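Local coordinates for protein chitinase (Chromobacterium violaceum, PDB 4TXG) that probably hydrolyses the glycosidic bonds of chitin as a family 18 glycoside hydrolase, and probably binds chitin as well, at residues L109-P115 with P785-R791; L346-R350 with K387-F391; S475-W479 with L563-W569; R557-G561 with D581-Q587. One frame throughout, in Å; residues are numbered along the deposited sequence.

How the contacts relate
Contact 1 (109-115 with 785-791) joins a loop near the modelled N terminus to the last loop of the chain, and the other three contacts are nested inside the long loop it closes. Next comes contact 2, where helix 338-360 meets the turn leading into strand 391-395 of the barrel. It closes before contact 3 opens at residues 475-479. Contacts 3 and 4 alternate along the chain and so cross: strand 565-570 meets the turn 475-479 in contact 3, and its neighbour in one antiparallel sheet, strand 556-560, meets helix 582-594 in contact 4. Their centres lie about 10 Å apart, whereas those of contacts 1 and 3 are about 55 Å apart.

Contact 1 (L109-P115 with P785-R791); sequences LVQVPPP and PYLPYLR
Val110 lies over one face of the Tyr789 ring, its CB 3.8 Å from the ring centroid in a CH-pi contact. The two side chains run side by side in the same direction, with CG1 3.6 Å from CE1 of the ring. The other methyl, Val110 CG2, sits over the centre of the Arg791 guanidinium. The valine thus touches one face of each group, and a bond from Arg791 NH2 to Tyr789 OH (2.9 Å) ties the two groups to each other. Val112 reaches the same ring from its edge, CG2 lying in the ring plane 3.7 Å from CD1.

Behind these side chains is a single antiparallel bridge, a hydrogen-bonded pair. Val110 N donates to Tyr789 O at 2.7 Å, and Tyr789 N returns a bond to Val110 O at 3.0 Å. Leu109 CB packs on Pro788 CB at 3.9 Å. Farther along, Pro115 lies over a face of Tyr786, its CD 3.8 Å from the centroid. Between the bridge and this CH-pi contact a water donates to both Val112 O and Tyr786 O. Tyr789 also has a cation-pi partner in Arg781.

With so many prolines, few backbone N-H groups are available for pairing; CH-pi and aliphatic packing and bridging water supplement the two backbone bonds.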
loop_
_atom_site.group_PDB
_atom_site.type_symbol
_atom_site.label_atom_id
_atom_site.label_comp_id
_atom_site.label_asym_id
_atom_site.label_seq_id
_atom_site.Cartn_x
_atom_site.Cartn_y
_atom_site.Cartn_z
ATOM N N LEU A 109 35.572 22.154 7.305
ATOM C CA LEU A 109 34.348 21.797 6.603
ATOM C C LEU A 109 33.716 23.027 5.963
ATOM O O LEU A 109 34.039 24.160 6.318
ATOM C CB LEU A 109 33.356 21.133 7.560
ATOM C CG LEU A 109 33.893 19.902 8.295
ATOM C CD1 LEU A 109 32.975 19.521 9.442
ATOM C CD2 LEU A 109 34.062 18.740 7.334
ATOM N N VAL A 110 32.829 22.790 5.007
ATOM C CA VAL A 110 32.085 23.859 4.365
ATOM C C VAL A 110 30.736 24.045 5.050
ATOM O O VAL A 110 29.946 23.103 5.166
ATOM C CB VAL A 110 31.866 23.571 2.868
ATOM C CG1 VAL A 110 31.061 24.689 2.224
ATOM C CG2 VAL A 110 33.215 23.390 2.172
ATOM N N GLN A 111 30.477 25.270 5.499
ATOM C CA GLN A 111 29.245 25.580 6.208
ATOM C C GLN A 111 28.063 25.706 5.261
ATOM O O GLN A 111 28.191 26.231 4.151
ATOM C CB GLN A 111 29.405 26.869 7.015
ATOM C CG GLN A 111 30.424 26.756 8.128
ATOM C CD GLN A 111 29.997 25.773 9.192
ATOM O OE1 GLN A 111 30.757 24.886 9.577
ATOM N NE2 GLN A 111 28.774 25.929 9.681
ATOM N N VAL A 112 26.919 25.216 5.722
ATOM C CA VAL A 112 25.670 25.250 4.979
ATOM C C VAL A 112 24.647 26.074 5.758
ATOM O O VAL A 112 24.514 25.899 6.968
ATOM C CB VAL A 112 25.115 23.819 4.753
ATOM C CG1 VAL A 112 23.858 23.849 3.908
ATOM C CG2 VAL A 112 26.173 22.927 4.113
ATOM N N PRO A 113 23.932 26.983 5.073
ATOM C CA PRO A 113 22.825 27.714 5.709
ATOM C C PRO A 113 21.757 26.768 6.263
ATOM O O PRO A 113 21.305 25.883 5.540
ATOM C CB PRO A 113 22.255 28.558 4.566
ATOM C CG PRO A 113 23.388 28.704 3.603
ATOM C CD PRO A 113 24.154 27.416 3.683
ATOM N N PRO A 114 21.363 26.956 7.534
ATOM C CA PRO A 114 20.376 26.086 8.184
ATOM C C PRO A 114 18.998 26.206 7.544
ATOM O O PRO A 114 18.709 27.225 6.912
ATOM C CB PRO A 114 20.343 26.598 9.632
ATOM C CG PRO A 114 21.559 27.440 9.791
ATOM C CD PRO A 114 21.857 28.004 8.440
ATOM N N PRO A 115 18.149 25.181 7.712
ATOM C CA PRO A 115 16.786 25.257 7.178
ATOM C C PRO A 115 15.980 26.317 7.915
ATOM O O PRO A 115 16.157 26.482 9.123
ATOM C CB PRO A 115 16.224 23.858 7.437
ATOM C CG PRO A 115 17.007 23.350 8.601
ATOM C CD PRO A 115 18.388 23.932 8.456
ATOM N N PRO A 785 21.692 17.140 4.058
ATOM C CA PRO A 785 22.115 18.289 3.247
ATOM C C PRO A 785 22.490 19.538 4.046
ATOM O O PRO A 785 23.107 20.442 3.479
ATOM C CB PRO A 785 20.884 18.559 2.380
ATOM C CG PRO A 785 19.741 18.103 3.216
ATOM C CD PRO A 785 20.244 16.882 3.927
ATOM N N TYR A 786 22.149 19.593 5.331
ATOM C CA TYR A 786 22.445 20.781 6.123
ATOM C C TYR A 786 23.660 20.641 7.045
ATOM O O TYR A 786 24.059 21.611 7.689
ATOM C CB TYR A 786 21.232 21.177 6.958
ATOM C CG TYR A 786 19.977 21.433 6.163
ATOM C CD1 TYR A 786 19.846 22.573 5.382
ATOM C CD2 TYR A 786 18.907 20.543 6.218
ATOM C CE1 TYR A 786 18.682 22.814 4.664
ATOM C CE2 TYR A 786 17.741 20.778 5.507
ATOM C CZ TYR A 786 17.635 21.914 4.730
ATOM O OH TYR A 786 16.478 22.154 4.016
ATOM N N LEU A 787 24.247 19.452 7.122
ATOM C CA LEU A 787 25.480 19.304 7.894
ATOM C C LEU A 787 26.629 19.995 7.176
ATOM O O LEU A 787 26.661 20.020 5.944
ATOM C CB LEU A 787 25.823 17.825 8.114
ATOM C CG LEU A 787 24.906 17.004 9.028
ATOM C CD1 LEU A 787 25.423 15.573 9.106
ATOM C CD2 LEU A 787 24.817 17.633 10.425
ATOM N N PRO A 788 27.578 20.561 7.939
ATOM C CA PRO A 788 28.813 21.051 7.316
ATOM C C PRO A 788 29.500 19.885 6.611
ATOM O O PRO A 788 29.416 18.759 7.110
ATOM C CB PRO A 788 29.636 21.565 8.504
ATOM C CG PRO A 788 29.084 20.840 9.692
ATOM C CD PRO A 788 27.617 20.669 9.408
ATOM N N TYR A 789 30.136 20.123 5.469
ATOM C CA TYR A 789 30.606 18.991 4.681
ATOM C C TYR A 789 32.049 19.101 4.239
ATOM O O TYR A 789 32.623 20.187 4.155
ATOM C CB TYR A 789 29.704 18.781 3.457
ATOM C CG TYR A 789 29.749 19.861 2.395
ATOM C CD1 TYR A 789 28.882 20.951 2.438
ATOM C CD2 TYR A 789 30.620 19.762 1.317
ATOM C CE1 TYR A 789 28.905 21.924 1.455
ATOM C CE2 TYR A 789 30.648 20.730 0.329
ATOM C CZ TYR A 789 29.790 21.805 0.401
ATOM O OH TYR A 789 29.828 22.765 -0.589
ATOM N N LEU A 790 32.625 17.942 3.960
ATOM C CA LEU A 790 34.030 17.843 3.614
ATOM C C LEU A 790 34.213 18.045 2.116
ATOM O O LEU A 790 33.765 17.234 1.306
ATOM C CB LEU A 790 34.579 16.482 4.051
ATOM C CG LEU A 790 36.083 16.240 4.009
ATOM C CD1 LEU A 790 36.771 17.127 5.019
ATOM C CD2 LEU A 790 36.345 14.782 4.325
ATOM N N ARG A 791 34.868 19.138 1.753
ATOM C CA ARG A 791 35.202 19.388 0.364
ATOM C C ARG A 791 36.619 18.903 0.093
ATOM O O ARG A 791 36.845 18.121 -0.827
ATOM C CB ARG A 791 35.061 20.878 0.031
ATOM C CG ARG A 791 35.504 21.247 -1.378
ATOM C CD ARG A 791 35.237 22.722 -1.673
ATOM N NE ARG A 791 33.808 23.022 -1.657
ATOM C CZ ARG A 791 33.297 24.247 -1.581
ATOM N NH1 ARG A 791 34.100 25.301 -1.507
ATOM N NH2 ARG A 791 31.981 24.417 -1.569
HETATM O O HOH W 1 23.048 24.078 8.391
HETATM O O HOH W 2 26.554 23.602 7.976
#

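Contact 2 (L346-R350 with K387-F391); sequences LQTLR and KYLDF
Tyr388 lies flat against helix 338-360, with one face of its ring turned to Gln347. Gln347 CA stands over the centre of the ring, 3.8 Å from the centroid and 4° off its normal, while CB approaches CZ to 3.6 Å. The aliphatic part of Lys387 covers the opposite face, placing the ring between the helix backbone and a lysine chain. Leu346 CB comes obliquely to the ring, 3.9 Å from CD2.

Arg350, one helical turn after Leu346, brings its CB obliquely to the ring near CD1 and then turns twice, at chi2 (82°) and chi3 (-82°). These bends bring the guanidinium back to the chain just beyond the tyrosine. There NH2 holds two acceptors: Tyr388 O at 3.0 Å and Asp390 OD2 at 2.8 Å. The second bond, a salt bridge, is nearly straight and lies in the guanidinium plane, yet it meets the carboxylate from above its plane. Asp390 is held from elsewhere too, since OD1 accepts from Tyr140 and Tyr363 and OD2 from the backbone N of Ile366. Arg350 NE makes a second salt bridge, to Asp354, so this buried charge pair is well supplied with partners.

The arrangement belongs to the TIM barrel of family 18 chitinases: an outer helix is fixed to the loop that leads into parallel strand 391-395, the neighbour of strand 365-371 that follows the helix.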
loop_
_atom_site.group_PDB
_atom_site.type_symbol
_atom_site.label_atom_id
_atom_site.label_comp_id
_atom_site.label_asym_id
_atom_site.label_seq_id
_atom_site.Cartn_x
_atom_site.Cartn_y
_atom_site.Cartn_z
ATOM N N LEU A 346 6.016 9.742 -10.465
ATOM C CA LEU A 346 5.997 10.267 -9.101
ATOM C C LEU A 346 6.836 11.534 -8.967
ATOM O O LEU A 346 6.451 12.458 -8.251
ATOM C CB LEU A 346 6.484 9.204 -8.117
ATOM C CG LEU A 346 5.590 7.951 -8.042
ATOM C CD1 LEU A 346 6.119 6.954 -7.026
ATOM C CD2 LEU A 346 4.146 8.343 -7.722
ATOM N N GLN A 347 7.985 11.582 -9.643
ATOM C CA GLN A 347 8.837 12.771 -9.577
ATOM C C GLN A 347 8.124 13.978 -10.185
ATOM O O GLN A 347 8.191 15.092 -9.654
ATOM C CB GLN A 347 10.173 12.541 -10.294
ATOM C CG GLN A 347 11.078 13.761 -10.201
ATOM C CD GLN A 347 12.508 13.484 -10.615
ATOM O OE1 GLN A 347 12.896 12.335 -10.835
ATOM N NE2 GLN A 347 13.307 14.540 -10.715
ATOM N N THR A 348 7.413 13.751 -11.283
ATOM C CA THR A 348 6.717 14.834 -11.966
ATOM C C THR A 348 5.488 15.280 -11.182
ATOM O O THR A 348 5.199 16.475 -11.070
ATOM C CB THR A 348 6.305 14.421 -13.390
ATOM O OG1 THR A 348 7.464 13.970 -14.102
ATOM C CG2 THR A 348 5.700 15.613 -14.147
ATOM N N LEU A 349 4.758 14.321 -10.636
ATOM C CA LEU A 349 3.614 14.639 -9.792
ATOM C C LEU A 349 4.046 15.462 -8.575
ATOM O O LEU A 349 3.394 16.443 -8.217
ATOM C CB LEU A 349 2.938 13.347 -9.365
ATOM C CG LEU A 349 1.455 13.261 -9.026
ATOM C CD1 LEU A 349 0.580 13.988 -10.027
ATOM C CD2 LEU A 349 1.125 11.765 -8.998
ATOM N N ARG A 350 5.163 15.068 -7.968
ATOM C CA ARG A 350 5.735 15.780 -6.821
ATOM C C ARG A 350 6.072 17.217 -7.196
ATOM O O ARG A 350 5.742 18.160 -6.475
ATOM C CB ARG A 350 6.988 15.054 -6.312
ATOM C CG ARG A 350 7.730 15.763 -5.171
ATOM C CD ARG A 350 7.086 15.469 -3.810
ATOM N NE ARG A 350 5.921 16.310 -3.542
ATOM C CZ ARG A 350 4.938 15.982 -2.706
ATOM N NH1 ARG A 350 3.930 16.829 -2.506
ATOM N NH2 ARG A 350 4.964 14.807 -2.071
ATOM N N LYS A 387 10.780 8.152 -2.234
ATOM C CA LYS A 387 11.217 9.462 -1.765
ATOM C C LYS A 387 10.242 10.583 -2.149
ATOM O O LYS A 387 10.283 11.657 -1.562
ATOM C CB LYS A 387 12.613 9.792 -2.304
ATOM C CG LYS A 387 12.659 9.935 -3.817
ATOM C CD LYS A 387 14.094 10.044 -4.364
ATOM C CE LYS A 387 14.773 11.329 -3.938
ATOM N NZ LYS A 387 16.039 11.568 -4.700
ATOM N N TYR A 388 9.366 10.338 -3.123
ATOM C CA TYR A 388 8.429 11.374 -3.566
ATOM C C TYR A 388 7.102 11.362 -2.810
ATOM O O TYR A 388 6.290 12.272 -2.968
ATOM C CB TYR A 388 8.166 11.228 -5.070
ATOM C CG TYR A 388 9.447 11.304 -5.866
ATOM C CD1 TYR A 388 10.197 12.476 -5.888
ATOM C CD2 TYR A 388 9.924 10.201 -6.565
ATOM C CE1 TYR A 388 11.384 12.556 -6.594
ATOM C CE2 TYR A 388 11.123 10.275 -7.275
ATOM C CZ TYR A 388 11.839 11.458 -7.283
ATOM O OH TYR A 388 13.028 11.549 -7.983
ATOM N N LEU A 389 6.880 10.330 -2.000
ATOM C CA LEU A 389 5.569 10.098 -1.416
ATOM C C LEU A 389 5.459 10.605 0.015
ATOM O O LEU A 389 6.282 10.273 0.876
ATOM C CB LEU A 389 5.238 8.600 -1.446
ATOM C CG LEU A 389 5.256 8.003 -2.848
ATOM C CD1 LEU A 389 5.110 6.483 -2.791
ATOM C CD2 LEU A 389 4.135 8.618 -3.677
ATOM N N ASP A 390 4.439 11.411 0.275
ATOM C CA ASP A 390 4.192 11.835 1.648
ATOM C C ASP A 390 4.038 10.633 2.567
ATOM O O ASP A 390 4.566 10.623 3.677
ATOM C CB ASP A 390 2.958 12.716 1.715
ATOM C CG ASP A 390 3.214 14.080 1.139
ATOM O OD1 ASP A 390 3.643 14.972 1.904
ATOM O OD2 ASP A 390 3.029 14.247 -0.082
ATOM N N PHE A 391 3.307 9.621 2.103
ATOM C CA PHE A 391 3.297 8.334 2.786
ATOM C C PHE A 391 2.764 7.250 1.871
ATOM O O PHE A 391 2.216 7.545 0.802
ATOM C CB PHE A 391 2.494 8.385 4.111
ATOM C CG PHE A 391 1.061 8.845 3.979
ATOM C CD1 PHE A 391 0.064 7.965 3.585
ATOM C CD2 PHE A 391 0.701 10.142 4.328
ATOM C CE1 PHE A 391 -1.267 8.371 3.509
ATOM C CE2 PHE A 391 -0.631 10.566 4.237
ATOM C CZ PHE A 391 -1.613 9.674 3.833
#

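Contact 3 (S475-W479 with L563-W569); sequences SNGLW and LAAPWLW
Trp569 leaves strand 565-570 toward the turn at 475-479, and Asn476 O lies 3.6 Å from its CB. At CG and CD2 the ring begins to pass beneath the turn backbone, with the Asn476 carbonyl group over them. On the five-membered ring, CD1 and NE1 are near Asn476 OD1 and CA; Asn476 CA makes a CH-pi contact 3.7 Å from that ring's centroid. The far end of the indole, at CZ3, meets Gly477 CA at 3.5 Å. With CG anti to the backbone N (chi1 173°) the indole is directed to the turn, and one of its faces lies against two successive residues of this type I' turn. Gly477 leaves room for so close an approach, and its positive phi suits the turn.

Trp567 offers its N-H edge to the turn. Its NE1 donates to Asn476 O at 2.9 Å, the acceptor lying 25° out of the indole plane, while Leu478 CD2 comes obliquely to CH2 at 3.8 Å. Leu478 and Leu563 then reach tip to tip, CD2 to CD1 at 4.0 Å, and the Trp479 and Leu563 side chains pass in opposite directions, with CZ2 against that same Leu563 methyl.

The turn thus rests on the indoles of strand 565-570, which lies between strands 556-560 and 575-578. Asn476 ND2 is bonded to Asn558 on the first of these, and Phe576 on the second stacks with Trp567.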
loop_
_atom_site.group_PDB
_atom_site.type_symbol
_atom_site.label_atom_id
_atom_site.label_comp_id
_atom_site.label_asym_id
_atom_site.label_seq_id
_atom_site.Cartn_x
_atom_site.Cartn_y
_atom_site.Cartn_z
ATOM N N SER A 475 -6.059 -27.564 8.915
ATOM C CA SER A 475 -6.610 -27.737 10.255
ATOM C C SER A 475 -7.729 -26.717 10.450
ATOM O O SER A 475 -7.474 -25.515 10.507
ATOM C CB SER A 475 -5.521 -27.564 11.313
ATOM O OG SER A 475 -6.023 -27.832 12.612
ATOM N N ASN A 476 -8.969 -27.198 10.540
ATOM C CA ASN A 476 -10.133 -26.326 10.383
ATOM C C ASN A 476 -9.983 -25.448 9.134
ATOM O O ASN A 476 -10.299 -24.257 9.146
ATOM C CB ASN A 476 -10.354 -25.463 11.636
ATOM C CG ASN A 476 -10.959 -26.254 12.788
ATOM O OD1 ASN A 476 -11.464 -27.357 12.598
ATOM N ND2 ASN A 476 -10.930 -25.683 13.984
ATOM N N GLY A 477 -9.495 -26.058 8.053
ATOM C CA GLY A 477 -9.322 -25.372 6.784
ATOM C C GLY A 477 -8.016 -24.612 6.611
ATOM O O GLY A 477 -7.590 -24.350 5.480
ATOM N N LEU A 478 -7.383 -24.240 7.717
ATOM C CA LEU A 478 -6.179 -23.407 7.652
ATOM C C LEU A 478 -5.022 -24.149 6.996
ATOM O O LEU A 478 -4.650 -25.231 7.437
ATOM C CB LEU A 478 -5.760 -22.941 9.049
ATOM C CG LEU A 478 -4.518 -22.045 9.096
ATOM C CD1 LEU A 478 -4.822 -20.680 8.469
ATOM C CD2 LEU A 478 -4.042 -21.880 10.535
ATOM N N TRP A 479 -4.461 -23.539 5.952
ATOM C CA TRP A 479 -3.374 -24.108 5.152
ATOM C C TRP A 479 -3.816 -25.383 4.445
ATOM O O TRP A 479 -2.995 -26.238 4.101
ATOM C CB TRP A 479 -2.116 -24.374 5.997
ATOM C CG TRP A 479 -1.591 -23.161 6.741
ATOM C CD1 TRP A 479 -1.173 -23.128 8.045
ATOM C CD2 TRP A 479 -1.437 -21.819 6.239
ATOM N NE1 TRP A 479 -0.768 -21.861 8.381
ATOM C CE2 TRP A 479 -0.912 -21.038 7.291
ATOM C CE3 TRP A 479 -1.686 -21.203 5.004
ATOM C CZ2 TRP A 479 -0.639 -19.678 7.152
ATOM C CZ3 TRP A 479 -1.408 -19.842 4.870
ATOM C CH2 TRP A 479 -0.889 -19.102 5.938
ATOM N N LEU A 563 -0.684 -15.843 13.860
ATOM C CA LEU A 563 -0.957 -15.159 12.601
ATOM C C LEU A 563 -1.731 -13.854 12.791
ATOM O O LEU A 563 -1.835 -13.057 11.867
ATOM C CB LEU A 563 -1.757 -16.079 11.672
ATOM C CG LEU A 563 -1.074 -17.376 11.233
ATOM C CD1 LEU A 563 -2.076 -18.364 10.628
ATOM C CD2 LEU A 563 0.033 -17.038 10.246
ATOM N N ALA A 564 -2.268 -13.659 13.993
ATOM C CA ALA A 564 -3.275 -12.629 14.275
ATOM C C ALA A 564 -4.416 -12.701 13.260
ATOM O O ALA A 564 -4.803 -11.696 12.663
ATOM C CB ALA A 564 -2.650 -11.227 14.297
ATOM N N ALA A 565 -4.957 -13.899 13.086
ATOM C CA ALA A 565 -5.943 -14.150 12.036
ATOM C C ALA A 565 -7.169 -14.905 12.550
ATOM O O ALA A 565 -7.048 -16.001 13.087
ATOM C CB ALA A 565 -5.302 -14.920 10.902
ATOM N N PRO A 566 -8.358 -14.303 12.399
ATOM C CA PRO A 566 -9.607 -15.023 12.631
ATOM C C PRO A 566 -10.151 -15.589 11.325
ATOM O O PRO A 566 -9.850 -15.075 10.246
ATOM C CB PRO A 566 -10.541 -13.940 13.187
ATOM C CG PRO A 566 -10.046 -12.648 12.534
ATOM C CD PRO A 566 -8.585 -12.873 12.117
ATOM N N TRP A 567 -10.957 -16.637 11.428
ATOM C CA TRP A 567 -11.690 -17.126 10.282
ATOM C C TRP A 567 -12.912 -17.900 10.711
ATOM O O TRP A 567 -13.086 -18.234 11.887
ATOM C CB TRP A 567 -10.816 -18.005 9.388
ATOM C CG TRP A 567 -10.390 -19.354 9.933
ATOM C CD1 TRP A 567 -10.971 -20.569 9.684
ATOM C CD2 TRP A 567 -9.246 -19.623 10.756
ATOM N NE1 TRP A 567 -10.267 -21.572 10.314
ATOM C CE2 TRP A 567 -9.189 -21.014 10.969
ATOM C CE3 TRP A 567 -8.257 -18.815 11.338
ATOM C CZ2 TRP A 567 -8.203 -21.621 11.746
ATOM C CZ3 TRP A 567 -7.270 -19.416 12.109
ATOM C CH2 TRP A 567 -7.249 -20.804 12.304
ATOM N N LEU A 568 -13.764 -18.158 9.732
ATOM C CA LEU A 568 -14.907 -19.027 9.934
ATOM C C LEU A 568 -14.656 -20.333 9.213
ATOM O O LEU A 568 -14.260 -20.333 8.049
ATOM C CB LEU A 568 -16.180 -18.373 9.406
ATOM C CG LEU A 568 -16.568 -17.055 10.061
ATOM C CD1 LEU A 568 -17.788 -16.494 9.355
ATOM C CD2 LEU A 568 -16.840 -17.284 11.546
ATOM N N TRP A 569 -14.891 -21.437 9.906
ATOM C CA TRP A 569 -14.812 -22.751 9.291
ATOM C C TRP A 569 -16.167 -23.420 9.391
ATOM O O TRP A 569 -16.693 -23.620 10.487
ATOM C CB TRP A 569 -13.724 -23.597 9.960
ATOM C CG TRP A 569 -13.660 -25.022 9.507
ATOM C CD1 TRP A 569 -13.899 -26.142 10.267
ATOM C CD2 TRP A 569 -13.332 -25.493 8.194
ATOM N NE1 TRP A 569 -13.729 -27.278 9.504
ATOM C CE2 TRP A 569 -13.377 -26.905 8.223
ATOM C CE3 TRP A 569 -12.992 -24.858 6.989
ATOM C CZ2 TRP A 569 -13.114 -27.695 7.101
ATOM C CZ3 TRP A 569 -12.727 -25.641 5.873
ATOM C CH2 TRP A 569 -12.784 -27.045 5.938
#

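Contact 4 (R557-G561 with D581-Q587); sequences RNYNG and DEQSIAQ
Strand 557-560 and helix 582-587 run nearly parallel, 17° between their directions, with their axes 10.2 Å apart at closest approach. Between the two, Tyr559 and Gln583 stack: the amide lies almost parallel to the ring (5°), its CD 3.5 Å above the plane and over the centre. At the phenol end, Tyr559 OH donates to Gln587 OE1 at 2.7 Å, and the other end of that amide, NE2, donates to Gly561 O at 3.0 Å.

Arg557, extended from CG to NE, meets Asp581 side-on. NE bonds OD2 at 2.8 Å and NH2 bonds OD1 at 3.1 Å, both on syn lone pairs, with the flat groups nearly coplanar. The same NH2 donates to Gln583 OE1 at 2.8 Å, so Gln583 bridges arginine and tyrosine; a water links its OE1 to Arg557 NH1. Asp581 is also the N-cap, its OD1 accepting from Gln583 N (3.2 Å), and forms a capping box with Ser584. Its charge has a further partner in Lys526, and Ser584 OG bonds Glu580.

Elsewhere on helix 582-594, Ile585 packs against helix 627-636, while Pro566 of the adjoining strand 565-570 touches both Tyr559 and Ser584.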
loop_
_atom_site.group_PDB
_atom_site.type_symbol
_atom_site.label_atom_id
_atom_site.label_comp_id
_atom_site.label_asym_id
_atom_site.label_seq_id
_atom_site.Cartn_x
_atom_site.Cartn_y
_atom_site.Cartn_z
ATOM N N ARG A 557 -16.140 -19.799 14.514
ATOM C CA ARG A 557 -15.018 -18.862 14.509
ATOM C C ARG A 557 -13.771 -19.504 15.097
ATOM O O ARG A 557 -13.815 -20.144 16.151
ATOM C CB ARG A 557 -15.358 -17.583 15.278
ATOM C CG ARG A 557 -14.222 -16.550 15.276
ATOM C CD ARG A 557 -14.625 -15.298 16.034
ATOM N NE ARG A 557 -13.549 -14.309 16.076
ATOM C CZ ARG A 557 -12.516 -14.363 16.915
ATOM N NH1 ARG A 557 -12.397 -15.370 17.780
ATOM N NH2 ARG A 557 -11.598 -13.408 16.884
ATOM N N ASN A 558 -12.666 -19.334 14.379
ATOM C CA ASN A 558 -11.355 -19.795 14.796
ATOM C C ASN A 558 -10.434 -18.602 14.914
ATOM O O ASN A 558 -10.652 -17.587 14.264
ATOM C CB ASN A 558 -10.779 -20.786 13.783
ATOM C CG ASN A 558 -11.409 -22.152 13.880
ATOM O OD1 ASN A 558 -10.777 -23.100 14.347
ATOM N ND2 ASN A 558 -12.661 -22.262 13.452
ATOM N N TYR A 559 -9.400 -18.715 15.737
ATOM C CA TYR A 559 -8.413 -17.643 15.796
ATOM C C TYR A 559 -7.034 -18.235 15.978
ATOM O O TYR A 559 -6.845 -19.173 16.755
ATOM C CB TYR A 559 -8.715 -16.661 16.936
ATOM C CG TYR A 559 -7.912 -15.373 16.841
ATOM C CD1 TYR A 559 -8.346 -14.331 16.039
ATOM C CD2 TYR A 559 -6.726 -15.203 17.549
ATOM C CE1 TYR A 559 -7.628 -13.145 15.931
ATOM C CE2 TYR A 559 -5.991 -14.015 17.445
ATOM C CZ TYR A 559 -6.456 -12.994 16.638
ATOM O OH TYR A 559 -5.758 -11.811 16.524
ATOM N N ASN A 560 -6.067 -17.682 15.258
ATOM C CA ASN A 560 -4.685 -18.094 15.406
ATOM C C ASN A 560 -3.845 -16.879 15.804
ATOM O O ASN A 560 -3.662 -15.962 15.007
ATOM C CB ASN A 560 -4.192 -18.725 14.094
ATOM C CG ASN A 560 -2.774 -19.252 14.184
ATOM O OD1 ASN A 560 -1.847 -18.517 14.502
ATOM N ND2 ASN A 560 -2.602 -20.535 13.885
ATOM N N GLY A 561 -3.352 -16.868 17.043
ATOM C CA GLY A 561 -2.604 -15.723 17.552
ATOM C C GLY A 561 -1.218 -15.559 16.944
ATOM O O GLY A 561 -0.659 -14.462 16.949
ATOM N N ASP A 581 -11.626 -9.047 12.630
ATOM C CA ASP A 581 -12.580 -8.518 13.609
ATOM C C ASP A 581 -11.865 -7.907 14.807
ATOM O O ASP A 581 -10.681 -7.580 14.716
ATOM C CB ASP A 581 -13.612 -9.590 14.033
ATOM C CG ASP A 581 -13.005 -10.806 14.736
ATOM O OD1 ASP A 581 -11.900 -10.730 15.320
ATOM O OD2 ASP A 581 -13.685 -11.866 14.729
ATOM N N GLU A 582 -12.574 -7.721 15.916
ATOM C CA GLU A 582 -12.009 -6.909 16.989
ATOM C C GLU A 582 -10.751 -7.525 17.592
ATOM O O GLU A 582 -9.858 -6.807 18.049
ATOM C CB GLU A 582 -13.054 -6.663 18.075
ATOM C CG GLU A 582 -14.202 -5.795 17.575
ATOM C CD GLU A 582 -15.521 -6.084 18.272
ATOM O OE1 GLU A 582 -16.330 -6.886 17.733
ATOM O OE2 GLU A 582 -15.757 -5.495 19.347
ATOM N N GLN A 583 -10.663 -8.850 17.586
ATOM C CA GLN A 583 -9.498 -9.486 18.196
ATOM C C GLN A 583 -8.248 -9.242 17.354
ATOM O O GLN A 583 -7.183 -8.918 17.895
ATOM C CB GLN A 583 -9.722 -10.992 18.395
ATOM C CG GLN A 583 -8.608 -11.653 19.228
ATOM C CD GLN A 583 -8.909 -13.104 19.563
ATOM O OE1 GLN A 583 -9.921 -13.651 19.125
ATOM N NE2 GLN A 583 -8.033 -13.732 20.349
ATOM N N SER A 584 -8.370 -9.376 16.032
ATOM C CA SER A 584 -7.204 -9.213 15.172
ATOM C C SER A 584 -6.844 -7.740 14.998
ATOM O O SER A 584 -5.663 -7.394 14.929
ATOM C CB SER A 584 -7.421 -9.875 13.804
ATOM O OG SER A 584 -8.604 -9.433 13.159
ATOM N N ILE A 585 -7.856 -6.875 14.939
ATOM C CA ILE A 585 -7.606 -5.442 14.880
ATOM C C ILE A 585 -6.873 -4.983 16.151
ATOM O O ILE A 585 -5.944 -4.183 16.067
ATOM C CB ILE A 585 -8.924 -4.631 14.682
ATOM C CG1 ILE A 585 -9.497 -4.886 13.281
ATOM C CG2 ILE A 585 -8.680 -3.133 14.878
ATOM C CD1 ILE A 585 -8.545 -4.535 12.140
ATOM N N ALA A 586 -7.253 -5.511 17.317
ATOM C CA ALA A 586 -6.581 -5.101 18.552
ATOM C C ALA A 586 -5.127 -5.554 18.553
ATOM O O ALA A 586 -4.231 -4.821 18.992
ATOM C CB ALA A 586 -7.304 -5.648 19.773
ATOM N N GLN A 587 -4.896 -6.768 18.064
ATOM C CA GLN A 587 -3.544 -7.308 17.984
ATOM C C GLN A 587 -2.688 -6.498 16.985
ATOM O O GLN A 587 -1.547 -6.154 17.275
ATOM C CB GLN A 587 -3.592 -8.806 17.607
ATOM C CG GLN A 587 -2.222 -9.483 17.581
ATOM C CD GLN A 587 -2.265 -11.008 17.661
ATOM O OE1 GLN A 587 -3.333 -11.626 17.672
ATOM N NE2 GLN A 587 -1.080 -11.624 17.712
HETATM O O HOH W 3 -10.539 -16.111 20.010
#